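Local coordinates for protein Exo-beta-1,3-galactanase (Bifidobacterium bifidum, PDB 5FLW) that is a putative exo-beta-1,3-galactanase of glycoside hydrolase family 43 that probably releases galactose from the ends of beta-1,3-galactan chains, at residues Q69-S73 against A74-D78; F233-E236 against G237-T240; D266-E270 against H271-N275. All blocks are in the same frame, centred on the assembly; numbering follows the deposited sequence. Where two conformers were deposited one is given.

Contact 1: Q69-S73 against A74-D78; sequences QEDGS and ALAAD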
loop_
_atom_site.group_PDB
_atom_site.type_symbol
_atom_site.label_atom_id
_atom_site.label_comp_id
_atom_site.label_asym_id
_atom_site.label_seq_id
_atom_site.Cartn_x
_atom_site.Cartn_y
_atom_site.Cartn_z
ATOM N N GLN A 69 12.285 9.972 -14.083
ATOM C CA GLN A 69 12.188 10.081 -15.536
ATOM C C GLN A 69 12.627 11.482 -15.993
ATOM O O GLN A 69 12.975 12.346 -15.183
ATOM C CB GLN A 69 10.766 9.686 -15.984
ATOM C CG GLN A 69 10.350 8.245 -15.528
ATOM C CD GLN A 69 11.192 7.139 -16.198
ATOM O OE1 GLN A 69 11.408 7.174 -17.418
ATOM N NE2 GLN A 69 11.683 6.177 -15.409
ATOM N N GLU A 70 12.588 11.725 -17.305
ATOM C CA GLU A 70 13.135 12.973 -17.817
ATOM C C GLU A 70 12.174 14.137 -17.572
ATOM O O GLU A 70 10.960 13.964 -17.390
ATOM C CB GLU A 70 13.485 12.846 -19.301
ATOM C CG GLU A 70 12.379 13.231 -20.278
ATOM C CD GLU A 70 11.223 12.224 -20.372
ATOM O OE1 GLU A 70 11.328 11.094 -19.821
ATOM O OE2 GLU A 70 10.201 12.559 -21.031
ATOM N N ASP A 71 12.754 15.337 -17.556
ATOM C CA ASP A 71 11.979 16.557 -17.413
ATOM C C ASP A 71 10.880 16.604 -18.471
ATOM O O ASP A 71 11.101 16.266 -19.638
ATOM C CB ASP A 71 12.896 17.771 -17.583
ATOM C CG ASP A 71 13.845 17.970 -16.394
ATOM O OD1 ASP A 71 13.699 17.294 -15.348
ATOM O OD2 ASP A 71 14.734 18.843 -16.478
ATOM N N GLY A 72 9.687 17.037 -18.054
ATOM C CA GLY A 72 8.523 17.074 -18.917
ATOM C C GLY A 72 7.617 15.856 -18.812
ATOM O O GLY A 72 6.495 15.890 -19.357
ATOM N N SER A 73 8.064 14.787 -18.142
ATOM C CA SER A 73 7.230 13.616 -17.883
ATOM C C SER A 73 6.598 13.709 -16.497
ATOM O O SER A 73 7.007 14.504 -15.637
ATOM C CB SER A 73 8.034 12.309 -17.982
ATOM O OG SER A 73 8.890 12.110 -16.866
ATOM N N ALA A 74 5.601 12.837 -16.275
ATOM C CA ALA A 74 4.862 12.853 -15.013
ATOM C C ALA A 74 5.662 12.288 -13.837
ATOM O O ALA A 74 5.200 12.382 -12.691
ATOM C CB ALA A 74 3.535 12.115 -15.166
ATOM N N LEU A 75 6.840 11.714 -14.082
ATOM C CA LEU A 75 7.715 11.224 -13.019
ATOM C C LEU A 75 9.094 11.880 -13.078
ATOM O O LEU A 75 10.101 11.263 -12.698
ATOM C CB LEU A 75 7.817 9.698 -13.035
ATOM C CG LEU A 75 6.550 8.926 -12.600
ATOM C CD1 LEU A 75 6.698 7.416 -12.800
ATOM C CD2 LEU A 75 6.147 9.266 -11.156
ATOM N N ALA A 76 9.151 13.129 -13.559
ATOM C CA ALA A 76 10.371 13.929 -13.520
ATOM C C ALA A 76 10.721 14.296 -12.067
ATOM O O ALA A 76 9.926 14.109 -11.132
ATOM C CB ALA A 76 10.219 15.189 -14.386
ATOM N N ALA A 77 11.937 14.838 -11.889
ATOM C CA ALA A 77 12.477 15.137 -10.563
ATOM C C ALA A 77 11.657 16.189 -9.822
ATOM O O ALA A 77 11.770 16.293 -8.602
ATOM C CB ALA A 77 13.916 15.652 -10.701
ATOM N N ASP A 78 10.854 16.979 -10.532
ATOM C CA ASP A 78 10.044 18.012 -9.916
ATOM C C ASP A 78 8.645 17.529 -9.572
ATOM O O ASP A 78 7.877 18.306 -8.985
ATOM C CB ASP A 78 9.966 19.229 -10.832
ATOM C CG ASP A 78 9.331 18.896 -12.173
ATOM O OD1 ASP A 78 9.889 18.053 -12.905
ATOM O OD2 ASP A 78 8.262 19.453 -12.486
HETATM O O HOH W 1 13.718 14.715 -14.141
HETATM O O HOH W 2 12.646 18.349 -12.960
HETATM O O HOH W 3 9.533 18.262 -15.529
#

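Contact 2: F233-E236 against G237-T240; sequences FAPE and GAKT. Unlike the reference sequence in segment 233-236: Glu236 (reference Lys).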
loop_
_atom_site.group_PDB
_atom_site.type_symbol
_atom_site.label_atom_id
_atom_site.label_comp_id
_atom_site.label_asym_id
_atom_site.label_seq_id
_atom_site.Cartn_x
_atom_site.Cartn_y
_atom_site.Cartn_z
ATOM N N PHE A 233 -9.713 -1.136 14.283
ATOM C CA PHE A 233 -9.009 -2.394 14.559
ATOM C C PHE A 233 -7.941 -2.327 15.653
ATOM O O PHE A 233 -7.519 -3.382 16.146
ATOM C CB PHE A 233 -8.441 -3.064 13.287
ATOM C CG PHE A 233 -7.554 -2.178 12.448
ATOM C CD1 PHE A 233 -8.091 -1.339 11.472
ATOM C CD2 PHE A 233 -6.176 -2.193 12.629
ATOM C CE1 PHE A 233 -7.269 -0.510 10.693
ATOM C CE2 PHE A 233 -5.329 -1.361 11.848
ATOM C CZ PHE A 233 -5.887 -0.529 10.883
ATOM N N ALA A 234 -7.474 -1.138 16.019
ATOM C CA ALA A 234 -6.606 -0.900 17.164
ATOM C C ALA A 234 -7.384 -0.188 18.278
ATOM O O ALA A 234 -8.494 0.310 18.057
ATOM C CB ALA A 234 -5.412 -0.042 16.729
ATOM N N PRO A 235 -6.824 -0.115 19.493
ATOM C CA PRO A 235 -7.585 0.494 20.597
ATOM C C PRO A 235 -7.925 1.951 20.309
ATOM O O PRO A 235 -7.187 2.687 19.638
ATOM C CB PRO A 235 -6.647 0.350 21.796
ATOM C CG PRO A 235 -5.726 -0.754 21.446
ATOM C CD PRO A 235 -5.585 -0.779 19.966
ATOM N N GLU A 236 -9.090 2.348 20.793
ATOM C CA GLU A 236 -9.522 3.725 20.648
ATOM C C GLU A 236 -8.524 4.673 21.291
ATOM O O GLU A 236 -8.127 4.488 22.447
ATOM C CB GLU A 236 -10.904 3.890 21.276
ATOM C CG GLU A 236 -11.510 5.269 21.132
ATOM C CD GLU A 236 -12.942 5.328 21.630
ATOM O OE1 GLU A 236 -13.277 4.592 22.610
ATOM O OE2 GLU A 236 -13.717 6.163 21.069
ATOM N N GLY A 237 -8.124 5.697 20.532
ATOM C CA GLY A 237 -7.162 6.649 21.006
ATOM C C GLY A 237 -5.722 6.239 20.812
ATOM O O GLY A 237 -4.833 7.076 21.015
ATOM N N ALA A 238 -5.451 4.984 20.425
ATOM C CA ALA A 238 -4.074 4.568 20.164
ATOM C C ALA A 238 -3.537 5.132 18.852
ATOM O O ALA A 238 -2.339 4.986 18.581
ATOM C CB ALA A 238 -3.927 3.046 20.127
ATOM N N LYS A 239 -4.389 5.748 18.017
ATOM C CA LYS A 239 -3.974 6.275 16.706
ATOM C C LYS A 239 -3.257 5.209 15.870
ATOM O O LYS A 239 -2.267 5.493 15.196
ATOM C CB LYS A 239 -3.103 7.537 16.822
ATOM C CG LYS A 239 -3.615 8.669 17.682
ATOM C CD LYS A 239 -4.896 9.248 17.181
ATOM C CE LYS A 239 -5.262 10.472 18.041
ATOM N NZ LYS A 239 -6.711 10.908 17.908
ATOM N N THR A 240 -3.763 3.966 15.911
ATOM C CA THR A 240 -3.160 2.850 15.170
ATOM C C THR A 240 -1.696 2.670 15.589
ATOM O O THR A 240 -0.798 2.489 14.759
ATOM C CB THR A 240 -3.302 3.030 13.649
ATOM O OG1 THR A 240 -4.579 3.609 13.348
ATOM C CG2 THR A 240 -3.222 1.689 12.939
HETATM O O HOH W 4 -6.431 3.197 16.978
#

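Contact 3: D266-E270 against H271-N275; sequences DRWQE and HDLGN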
loop_
_atom_site.group_PDB
_atom_site.type_symbol
_atom_site.label_atom_id
_atom_site.label_comp_id
_atom_site.label_asym_id
_atom_site.label_seq_id
_atom_site.Cartn_x
_atom_site.Cartn_y
_atom_site.Cartn_z
ATOM N N ASP A 266 3.135 3.279 8.404
ATOM C CA ASP A 266 4.177 4.300 8.301
ATOM C C ASP A 266 4.062 5.306 9.443
ATOM O O ASP A 266 2.965 5.776 9.748
ATOM C CB ASP A 266 4.079 5.055 6.968
ATOM C CG ASP A 266 4.424 4.182 5.777
ATOM O OD1 ASP A 266 5.606 3.855 5.608
ATOM O OD2 ASP A 266 3.512 3.803 5.021
ATOM N N ARG A 267 5.215 5.665 10.038
ATOM C CA ARG A 267 5.359 6.813 10.963
ATOM C C ARG A 267 6.042 7.946 10.201
ATOM O O ARG A 267 7.260 8.117 10.281
ATOM C CB ARG A 267 6.217 6.454 12.172
ATOM C CG ARG A 267 5.453 5.858 13.263
ATOM C CD ARG A 267 6.112 5.973 14.638
ATOM N NE ARG A 267 5.189 5.324 15.540
ATOM C CZ ARG A 267 5.501 4.833 16.727
ATOM N NH1 ARG A 267 6.748 4.918 17.196
ATOM N NH2 ARG A 267 4.539 4.256 17.438
ATOM N N TRP A 268 5.236 8.724 9.475
ATOM C CA TRP A 268 5.763 9.745 8.584
ATOM C C TRP A 268 6.402 10.877 9.372
ATOM O O TRP A 268 5.794 11.438 10.295
ATOM C CB TRP A 268 4.636 10.296 7.715
ATOM C CG TRP A 268 4.008 9.299 6.817
ATOM C CD1 TRP A 268 2.731 8.780 6.906
ATOM C CD2 TRP A 268 4.602 8.708 5.650
ATOM N NE1 TRP A 268 2.506 7.895 5.867
ATOM C CE2 TRP A 268 3.633 7.846 5.073
ATOM C CE3 TRP A 268 5.848 8.844 5.014
ATOM C CZ2 TRP A 268 3.889 7.118 3.887
ATOM C CZ3 TRP A 268 6.090 8.123 3.853
ATOM C CH2 TRP A 268 5.123 7.286 3.294
ATOM N N GLN A 269 7.616 11.234 8.988
ATOM C CA GLN A 269 8.362 12.321 9.619
ATOM C C GLN A 269 8.462 13.462 8.610
ATOM O O GLN A 269 9.302 13.443 7.710
ATOM C CB GLN A 269 9.729 11.817 10.076
ATOM C CG GLN A 269 9.619 10.753 11.176
ATOM C CD GLN A 269 9.210 11.345 12.518
ATOM O OE1 GLN A 269 8.027 11.510 12.809
ATOM N NE2 GLN A 269 10.195 11.676 13.338
ATOM N N GLU A 270 7.586 14.456 8.778
ATOM C CA GLU A 270 7.415 15.509 7.782
ATOM C C GLU A 270 8.726 16.189 7.390
ATOM O O GLU A 270 8.925 16.547 6.224
ATOM C CB GLU A 270 6.370 16.515 8.282
ATOM C CG GLU A 270 6.226 17.782 7.455
ATOM C CD GLU A 270 5.091 18.648 7.892
ATOM O OE1 GLU A 270 4.627 18.504 9.042
ATOM O OE2 GLU A 270 4.681 19.540 7.100
ATOM N N HIS A 271 9.618 16.403 8.346
ATOM C CA HIS A 271 10.868 17.116 8.093
ATOM C C HIS A 271 12.072 16.200 7.899
ATOM O O HIS A 271 13.215 16.685 7.842
ATOM C CB HIS A 271 11.130 18.149 9.162
ATOM C CG HIS A 271 9.942 19.062 9.354
ATOM N ND1 HIS A 271 9.611 20.031 8.416
ATOM C CD2 HIS A 271 8.977 19.087 10.304
ATOM C CE1 HIS A 271 8.517 20.629 8.813
ATOM N NE2 HIS A 271 8.119 20.074 9.946
ATOM N N ASP A 272 11.859 14.893 7.836
ATOM C CA ASP A 272 12.943 13.942 7.649
ATOM C C ASP A 272 12.339 12.677 7.044
ATOM O O ASP A 272 12.404 11.588 7.610
ATOM C CB ASP A 272 13.621 13.695 8.997
ATOM C CG ASP A 272 14.900 12.873 8.881
ATOM O OD1 ASP A 272 15.453 12.740 7.767
ATOM O OD2 ASP A 272 15.338 12.369 9.940
ATOM N N LEU A 273 11.743 12.823 5.854
ATOM C CA LEU A 273 10.891 11.763 5.308
ATOM C C LEU A 273 11.653 10.458 5.063
ATOM O O LEU A 273 11.093 9.371 5.255
ATOM C CB LEU A 273 10.200 12.251 4.029
ATOM C CG LEU A 273 9.085 13.272 4.284
ATOM C CD1 LEU A 273 8.738 14.082 3.019
ATOM C CD2 LEU A 273 7.885 12.515 4.790
ATOM N N GLY A 274 12.914 10.544 4.613
ATOM C CA GLY A 274 13.672 9.329 4.332
ATOM C C GLY A 274 13.871 8.439 5.545
ATOM O O GLY A 274 14.056 7.225 5.403
ATOM N N ASN A 275 13.846 9.023 6.756
ATOM C CA ASN A 275 14.037 8.306 8.011
ATOM C C ASN A 275 12.727 8.047 8.770
ATOM O O ASN A 275 12.758 7.753 9.980
ATOM C CB ASN A 275 15.074 9.024 8.877
ATOM C CG ASN A 275 16.436 9.068 8.203
ATOM O OD1 ASN A 275 16.940 8.033 7.746
ATOM N ND2 ASN A 275 17.035 10.264 8.118
#

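Contact 1: Q69-S73 against A74-D78
Glu70 O packs against the methyl group of Ala76 and is gripped by two donors from Ser73. Ser73 N bonds to it and closes a type II beta turn, Glu70 to Ser73. Ser73 OG is the second donor, 2.8 Å from Glu70 O and in the carbonyl plane. A chi1 of 74° sets this hydroxyl between its own backbone N and carbonyl carbon, within reach of Glu70 O. Ser73 OG also accepts a weak bond from Leu75 N. Gly72 takes a positive phi, which would press a CB against the carbonyl oxygen of Asp71.

A type I turn follows directly, with Ala76 N 3.3 Å from Ser73 O. Gln69 N, just before the first turn, bonds to Leu75 O at 2.9 Å and almost straight (171°), tying the two successive turns together. Beside this bond, Gln69 CG lies 3.8 Å from Leu75 CB. Asp71 OD1 and Asp78 OD1 stand 4.6 Å apart, and one water donates to both. This probably eases the repulsion between the two carboxylates. Another water donates to Gln69 O and Asp71 OD1 and accepts from Ala77 N.

The loop joins strand 60-66, at the edge of one antiparallel sheet, to strand 80-88 of the next. Gln69, Ala74 and Leu75 rest on Phe125 of strand 124-129.

Contact 2: F233-E236 against G237-T240
Pro235 O accepts a hydrogen bond from Ala238 N at 3.0 Å and closes a type II beta turn. The turn lies in the link between two blades of the five-bladed beta-propeller expected for family 43. The N-H comes in above the carbonyl plane, with an angle of 158° at the hydrogen. The Ala238 methyl sits 3.3 Å from the same Pro235 O. It also faces the proline ring, with Ala238 CB 4.2 Å from Pro235 CD. Gly237 holds the turn position with positive phi (85°). A CB there would clash with Glu236 O. Glu236 is a lysine in the reference sequence; its chain is extended beyond CG.

Beyond the turn the chain doubles back. Lys239 and Thr240 both have positive phi, in the left-handed helical region. A water bridges the two halves, accepting from Thr240 N at 3.0 Å and lying 2.8 Å from Pro235 O. Ala234 CB points across to Thr240 CA, 4.0 Å away. Deeper in, Thr240 CG2 meets the Phe233 ring obliquely, 3.9 Å from Phe233 CE2. The methyl gets there because it is anti to the threonine N, while OG1 lies beside that N.

The next shell fixes both groups. Phe203 meets the Phe233 ring edge to face, and Thr240 OG1 is hydrogen-bonded with Asn213 O and Asn215 N. One carboxylate holds the turn and the residue after it: Asp214 OD2 accepts from Gly237 N and Asp214 OD1 from Lys239 N.

Contact 3: D266-E270 against H271-N275
Glu270 and His271 are brought side by side by unlike first torsions. Glu270 CG is anti to the backbone N (chi1 171°), whereas His271 CG is anti to the carbonyl carbon (chi1 -52°). Both side chains then point the same way. Glu270 CG lies over one face of the imidazole, 3.9 Å from the ring centroid of His271, as a CH-pi contact. The carboxylate stacks against NE2 and CE1 of the imidazole, the two planes only 11° apart. Glu270 OE1 lies 3.9 Å from His271 NE2.

The backbone makes a type I beta turn from Gln269 to Asp272. Asp272 N bonds to Gln269 O at 2.9 Å, from above the carbonyl plane. Leu273 covers this oxygen, with Leu273 CD2 3.4 Å from Gln269 O. The same methyl reaches the indole obliquely, Leu273 CD2 lying 4.2 Å from Trp268 CE3. An alanine at Leu273 would lose this methyl contact and is likely to leave a gap between the Gln269 carbonyl and the Trp268 indole.

Further on, Asn275 ND2 bonds to Asp272 OD1 at 3.0 Å, on the syn side of the carboxylate. This bond is bent and somewhat out of the carboxylate plane, and a weak second one runs to Asp272 OD2. Asn275 N bonds back to Asp272 O at 3.1 Å, which ties this end of the loop together.

Neighbouring parts of the chain hold the first half. Arg304 NH1 bonds to Trp268 O, and Trp268 NE1 bonds to Gln244 OE1 on strand 244-250. The loop itself joins strands 261-266 and 278-286, the two middle strands of their four-stranded antiparallel sheet, and Leu273 touches Asn43 in the loop between strands 31-37 and 48-53.

Overall arrangement
The three contacts follow one another along the chain without touching. Contacts 1 and 2 lie on opposite sides of the chain's centre, their own centres 39 Å apart. Both occupy links from the edge strand of one sheet to the first strand of the next. Contact 3 instead lies in the loop that joins the second and third strands of the last sheet. It comes nearest to contact 2, about 6 Å between closest atoms, and its closest atoms are about 12 Å from those of contact 1. In family 43 the active site lies near the propeller axis. Contact 3 is the one centred nearest the centre of the chain, at about 16 Å.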